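Long-range contacts in Exo-alpha-sialidase (Clostridium perfringens, PDB 2V72), which is a large sialidase toxin whose family 32 carbohydrate-binding module, the part modelled here, binds galactose and carries a calcium ion: residues I81-I86 against E99-E104; A88-V93 against D118-K123. All blocks are in the same frame, centred on the assembly; numbering follows the deposited sequence.

Contact 1 of 2, residues I81-I86 against E99-E104; sequences ITKYEI and EGTWEE
At the end of the antiparallel beta hairpin of strands 84-90 and 93-101 away from its turn, Y84 and W102 form an offset stack. The ring centroids lie 3.9 Å apart with the planes 18° from parallel, and Y84 CD2 sits over the centre of the indole six-membered ring. Y84 CG stands between its own backbone N and carbonyl carbon (chi1 68°), which lays the phenol over the backbone of G100. The glycine CA makes a CH-pi contact 4.2 Å from the tyrosine centroid, and the phenol is sandwiched between the glycine backbone and the indole. Y84 and G100 are also a hydrogen-bonded pair: Y84 N gives to G100 O at 3.1 Å, and G100 N returns a longer bond to Y84 O.

Farther along, T82 O takes two donors from opposite faces of its carbonyl plane, W102 N at 2.7 Å and T101 OG1 at 3.0 Å. I81 O lies at the edge of the indole, while I81 CB packs 4.0 Å from W102 CE3. A water bridges the two segments, donating to I81 O (2.7 Å) and to E103 O.

T82 and K83 form a classic beta bulge opposite Q128 of strand 121-129, the strand on the far side of 84-90 from 93-101, and W102 reaches over to K109 and V111 of strand 109-113.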
loop_
_atom_site.group_PDB
_atom_site.type_symbol
_atom_site.label_atom_id
_atom_site.label_comp_id
_atom_site.label_asym_id
_atom_site.label_seq_id
_atom_site.Cartn_x
_atom_site.Cartn_y
_atom_site.Cartn_z
ATOM N N ILE A 81 -1.364 -8.454 5.077
ATOM C CA ILE A 81 -0.823 -7.585 6.120
ATOM C C ILE A 81 -1.808 -7.523 7.283
ATOM O O ILE A 81 -2.990 -7.231 7.082
ATOM C CB ILE A 81 -0.500 -6.164 5.584
ATOM C CG1 ILE A 81 0.471 -6.262 4.394
ATOM C CG2 ILE A 81 0.061 -5.286 6.712
ATOM C CD1 ILE A 81 0.671 -4.984 3.610
ATOM N N THR A 82 -1.316 -7.818 8.487
ATOM C CA THR A 82 -2.153 -7.849 9.689
ATOM C C THR A 82 -1.947 -6.642 10.616
ATOM O O THR A 82 -2.860 -6.258 11.345
ATOM C CB THR A 82 -1.932 -9.141 10.511
ATOM O OG1 THR A 82 -0.571 -9.198 10.958
ATOM C CG2 THR A 82 -2.275 -10.387 9.689
ATOM N N LYS A 83 -0.744 -6.072 10.600
ATOM C CA LYS A 83 -0.420 -4.888 11.395
ATOM C C LYS A 83 0.340 -3.899 10.506
ATOM O O LYS A 83 1.312 -4.271 9.830
ATOM C CB LYS A 83 0.409 -5.278 12.624
ATOM C CG LYS A 83 0.318 -4.297 13.787
ATOM C CD LYS A 83 1.286 -4.645 14.912
ATOM C CE LYS A 83 1.227 -3.583 16.004
ATOM N NZ LYS A 83 2.548 -3.322 16.671
ATOM N N TYR A 84 -0.110 -2.646 10.506
ATOM C CA TYR A 84 0.346 -1.658 9.531
ATOM C C TYR A 84 0.558 -0.255 10.119
ATOM O O TYR A 84 0.091 0.055 11.221
ATOM C CB TYR A 84 -0.648 -1.577 8.357
ATOM C CG TYR A 84 -1.994 -0.992 8.741
ATOM C CD1 TYR A 84 -2.247 0.374 8.617
ATOM C CD2 TYR A 84 -3.010 -1.807 9.245
ATOM C CE1 TYR A 84 -3.479 0.916 8.987
ATOM C CE2 TYR A 84 -4.239 -1.282 9.616
ATOM C CZ TYR A 84 -4.470 0.077 9.481
ATOM O OH TYR A 84 -5.687 0.587 9.850
ATOM N N GLU A 85 1.278 0.572 9.363
ATOM C CA GLU A 85 1.374 2.012 9.581
ATOM C C GLU A 85 1.243 2.673 8.225
ATOM O O GLU A 85 1.666 2.111 7.214
ATOM C CB GLU A 85 2.734 2.398 10.152
ATOM C CG GLU A 85 2.950 2.153 11.642
ATOM C CD GLU A 85 4.378 2.504 12.077
ATOM O OE1 GLU A 85 5.210 2.826 11.197
ATOM O OE2 GLU A 85 4.672 2.448 13.289
ATOM N N ILE A 86 0.655 3.862 8.200
ATOM C CA ILE A 86 0.594 4.667 6.989
ATOM C C ILE A 86 1.173 6.062 7.268
ATOM O O ILE A 86 0.747 6.746 8.198
ATOM C CB ILE A 86 -0.857 4.762 6.427
ATOM C CG1 ILE A 86 -1.446 3.359 6.175
ATOM C CG2 ILE A 86 -0.900 5.629 5.161
ATOM C CD1 ILE A 86 -2.781 3.344 5.426
ATOM N N GLU A 99 -2.606 3.895 11.499
ATOM C CA GLU A 99 -1.989 2.674 12.014
ATOM C C GLU A 99 -3.047 1.804 12.659
ATOM O O GLU A 99 -4.046 2.313 13.160
ATOM C CB GLU A 99 -0.861 2.981 13.013
ATOM C CG GLU A 99 -1.203 4.027 14.077
ATOM C CD GLU A 99 -1.465 3.435 15.452
ATOM O OE1 GLU A 99 -2.215 2.435 15.554
ATOM O OE2 GLU A 99 -0.914 3.988 16.436
ATOM N N GLY A 100 -2.830 0.491 12.637
ATOM C CA GLY A 100 -3.747 -0.445 13.264
ATOM C C GLY A 100 -3.503 -1.896 12.903
ATOM O O GLY A 100 -2.371 -2.310 12.632
ATOM N N THR A 101 -4.586 -2.661 12.906
ATOM C CA THR A 101 -4.572 -4.082 12.611
ATOM C C THR A 101 -5.605 -4.398 11.529
ATOM O O THR A 101 -6.689 -3.814 11.506
ATOM C CB THR A 101 -4.783 -4.921 13.915
ATOM O OG1 THR A 101 -3.591 -5.659 14.209
ATOM C CG2 THR A 101 -5.948 -5.897 13.808
ATOM N N TRP A 102 -5.241 -5.293 10.615
ATOM C CA TRP A 102 -6.167 -5.797 9.611
ATOM C C TRP A 102 -6.418 -7.291 9.801
ATOM O O TRP A 102 -5.525 -8.032 10.223
ATOM C CB TRP A 102 -5.645 -5.540 8.196
ATOM C CG TRP A 102 -5.774 -4.121 7.722
ATOM C CD1 TRP A 102 -6.764 -3.226 8.044
ATOM C CD2 TRP A 102 -4.906 -3.446 6.801
ATOM N NE1 TRP A 102 -6.551 -2.031 7.396
ATOM C CE2 TRP A 102 -5.419 -2.135 6.629
ATOM C CE3 TRP A 102 -3.739 -3.814 6.115
ATOM C CZ2 TRP A 102 -4.801 -1.188 5.798
ATOM C CZ3 TRP A 102 -3.125 -2.877 5.285
ATOM C CH2 TRP A 102 -3.659 -1.574 5.138
ATOM N N GLU A 103 -7.638 -7.719 9.471
ATOM C CA GLU A 103 -8.039 -9.125 9.510
ATOM C C GLU A 103 -7.290 -9.967 8.480
ATOM O O GLU A 103 -6.809 -9.444 7.474
ATOM C CB GLU A 103 -9.544 -9.246 9.241
ATOM C CG GLU A 103 -10.426 -9.391 10.468
ATOM C CD GLU A 103 -11.877 -9.636 10.089
ATOM O OE1 GLU A 103 -12.584 -8.644 9.800
ATOM O OE2 GLU A 103 -12.310 -10.817 10.069
ATOM N N GLU A 104 -7.231 -11.274 8.732
ATOM C CA GLU A 104 -6.655 -12.248 7.811
ATOM C C GLU A 104 -7.626 -12.761 6.753
ATOM O O GLU A 104 -8.085 -13.910 6.814
ATOM C CB GLU A 104 -6.124 -13.439 8.589
ATOM C CG GLU A 104 -4.684 -13.319 9.003
ATOM C CD GLU A 104 -4.178 -14.607 9.585
ATOM O OE1 GLU A 104 -4.189 -15.629 8.857
ATOM O OE2 GLU A 104 -3.779 -14.595 10.767
HETATM O O HOH W 1 -4.606 -8.868 5.764
#

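Contact 2 of 2, residues A88-V93 against D118-K123; sequences AINNGV and DAEEIK
D118 meets N90 first: its carbonyl O lies 3.4 Å from N90 CB, and its CB is equally near N90 ND2. The carboxylate leads away from N90 to a salt bridge of OD1 with K64 NZ. Next comes A119, whose methyl touches that of A88, CB to CB 3.7 Å, a small apolar contact between buried residues that joins strand 116-119 to strand 84-90.

At E120 the chain turns a corner. E120 and E121 together face I89, a classic beta bulge in the antiparallel pairing of strands 84-90 and 121-129, neighbours in the five-stranded antiparallel sheet of this F5/8 type C (discoidin-like) domain, with 121-129 in the middle. E120 N bonds to I89 O at 2.8 Å, nearly in line with the carbonyl, whereas E121 N adds only a weak bond to the same oxygen. The E120 side chain, bent at chi2, crosses N90 at about a right angle and brings OE1 to N91 N at 2.7 Å. That N-H meets the carboxylate from well above its plane, 58° out. This bond ties E120 to the turn at N91, where a cis peptide bond precedes G92.

E121 restores regular pairing: its O accepts from I89 N at 2.9 Å. Its extended side chain runs alongside I89, with the two CB atoms 3.9 Å apart, and OE2 is taken by N58 of strand 53-59. I122 pairs with A88 through the backbone alone, their CA atoms 4.7 Å apart, while its side chain packs on L59.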
loop_
_atom_site.group_PDB
_atom_site.type_symbol
_atom_site.label_atom_id
_atom_site.label_comp_id
_atom_site.label_asym_id
_atom_site.label_seq_id
_atom_site.Cartn_x
_atom_site.Cartn_y
_atom_site.Cartn_z
ATOM N N ALA A 88 2.387 9.837 5.394
ATOM C CA ALA A 88 2.243 10.691 4.224
ATOM C C ALA A 88 3.446 11.612 4.113
ATOM O O ALA A 88 4.005 12.034 5.124
ATOM C CB ALA A 88 0.953 11.502 4.306
ATOM N N ILE A 89 3.841 11.920 2.883
ATOM C CA ILE A 89 4.955 12.830 2.643
ATOM C C ILE A 89 4.422 14.084 1.957
ATOM O O ILE A 89 3.853 14.007 0.863
ATOM C CB ILE A 89 6.099 12.158 1.811
ATOM C CG1 ILE A 89 6.731 10.987 2.576
ATOM C CG2 ILE A 89 7.196 13.169 1.450
ATOM C CD1 ILE A 89 6.086 9.630 2.311
ATOM N N ASN A 90 4.579 15.229 2.622
ATOM C CA ASN A 90 4.110 16.506 2.081
ATOM C C ASN A 90 5.030 17.703 2.355
ATOM O O ASN A 90 5.172 18.144 3.496
ATOM C CB ASN A 90 2.689 16.811 2.546
ATOM C CG ASN A 90 2.032 17.892 1.708
ATOM O OD1 ASN A 90 1.913 17.760 0.481
ATOM N ND2 ASN A 90 1.607 18.976 2.364
ATOM N N ASN A 91 5.660 18.194 1.285
ATOM C CA ASN A 91 6.478 19.422 1.270
ATOM C C ASN A 91 7.737 19.578 2.182
ATOM O O ASN A 91 7.870 20.601 2.854
ATOM C CB ASN A 91 5.574 20.663 1.396
ATOM C CG ASN A 91 6.333 21.967 1.172
ATOM O OD1 ASN A 91 6.867 22.216 0.090
ATOM N ND2 ASN A 91 6.383 22.800 2.202
ATOM N N GLY A 92 8.643 18.601 2.263
ATOM C CA GLY A 92 8.418 17.201 1.955
ATOM C C GLY A 92 8.517 16.553 3.322
ATOM O O GLY A 92 9.435 15.770 3.593
ATOM N N VAL A 93 7.587 16.925 4.200
ATOM C CA VAL A 93 7.547 16.429 5.572
ATOM C C VAL A 93 6.844 15.075 5.598
ATOM O O VAL A 93 5.802 14.906 4.967
ATOM C CB VAL A 93 6.826 17.431 6.521
ATOM C CG1 VAL A 93 6.836 16.926 7.962
ATOM C CG2 VAL A 93 7.477 18.822 6.444
ATOM N N ASP A 118 -3.129 16.276 3.132
ATOM C CA ASP A 118 -2.247 16.750 2.070
ATOM C C ASP A 118 -1.080 15.782 1.975
ATOM O O ASP A 118 -0.419 15.511 2.974
ATOM C CB ASP A 118 -1.727 18.165 2.376
ATOM C CG ASP A 118 -2.843 19.178 2.561
ATOM O OD1 ASP A 118 -3.527 19.520 1.567
ATOM O OD2 ASP A 118 -3.036 19.636 3.703
ATOM N N ALA A 119 -0.841 15.252 0.780
ATOM C CA ALA A 119 0.234 14.282 0.569
ATOM C C ALA A 119 0.630 14.196 -0.898
ATOM O O ALA A 119 -0.234 14.153 -1.774
ATOM C CB ALA A 119 -0.189 12.902 1.083
ATOM N N GLU A 120 1.940 14.178 -1.152
ATOM C CA GLU A 120 2.492 13.924 -2.491
ATOM C C GLU A 120 2.866 12.447 -2.644
ATOM O O GLU A 120 3.065 11.953 -3.760
ATOM C CB GLU A 120 3.760 14.753 -2.743
ATOM C CG GLU A 120 3.972 15.974 -1.852
ATOM C CD GLU A 120 5.449 16.259 -1.626
ATOM O OE1 GLU A 120 5.905 16.166 -0.464
ATOM O OE2 GLU A 120 6.167 16.551 -2.611
ATOM N N GLU A 121 2.990 11.762 -1.512
ATOM C CA GLU A 121 3.445 10.382 -1.468
ATOM C C GLU A 121 2.865 9.691 -0.235
ATOM O O GLU A 121 2.652 10.332 0.791
ATOM C CB GLU A 121 4.978 10.336 -1.440
ATOM C CG GLU A 121 5.579 8.966 -1.722
ATOM C CD GLU A 121 7.079 9.009 -1.963
ATOM O OE1 GLU A 121 7.823 8.358 -1.195
ATOM O OE2 GLU A 121 7.512 9.695 -2.917
ATOM N N ILE A 122 2.601 8.391 -0.353
ATOM C CA ILE A 122 2.098 7.578 0.762
ATOM C C ILE A 122 2.942 6.325 0.937
ATOM O O ILE A 122 3.386 5.724 -0.038
ATOM C CB ILE A 122 0.627 7.154 0.546
ATOM C CG1 ILE A 122 -0.255 8.380 0.308
ATOM C CG2 ILE A 122 0.104 6.371 1.752
ATOM C CD1 ILE A 122 -1.560 8.051 -0.344
ATOM N N LYS A 123 3.149 5.930 2.184
ATOM C CA LYS A 123 3.954 4.765 2.496
ATOM C C LYS A 123 3.170 3.797 3.368
ATOM O O LYS A 123 2.755 4.138 4.480
ATOM C CB LYS A 123 5.230 5.200 3.216
ATOM C CG LYS A 123 6.306 4.141 3.342
ATOM C CD LYS A 123 7.339 4.602 4.353
ATOM C CE LYS A 123 8.685 3.946 4.130
ATOM N NZ LYS A 123 9.702 4.473 5.098
#

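In the fold
Strand 84-90 serves both contacts: contact 1 joins its start to the outermost strand 93-101, contact 2 its end to strand 121-129 on the other flank. Their centres lie 20 Å apart, yet they touch where I86 CG2 of contact 1 packs 3.6 Å from I122 CG2 of contact 2. Both are partly buried, with exposed residues along their rims. Contact 1 has a buried aromatic pair; contact 2, farther from the chain's centre, combines backbone bonds and small aliphatic contacts with a glutamate carboxylate bonded to a turn N-H. Each includes the doubled residues of a classic bulge; the residue opposite, I89, belongs to contact 2 as well, whereas in contact 1 it is Q128 outside.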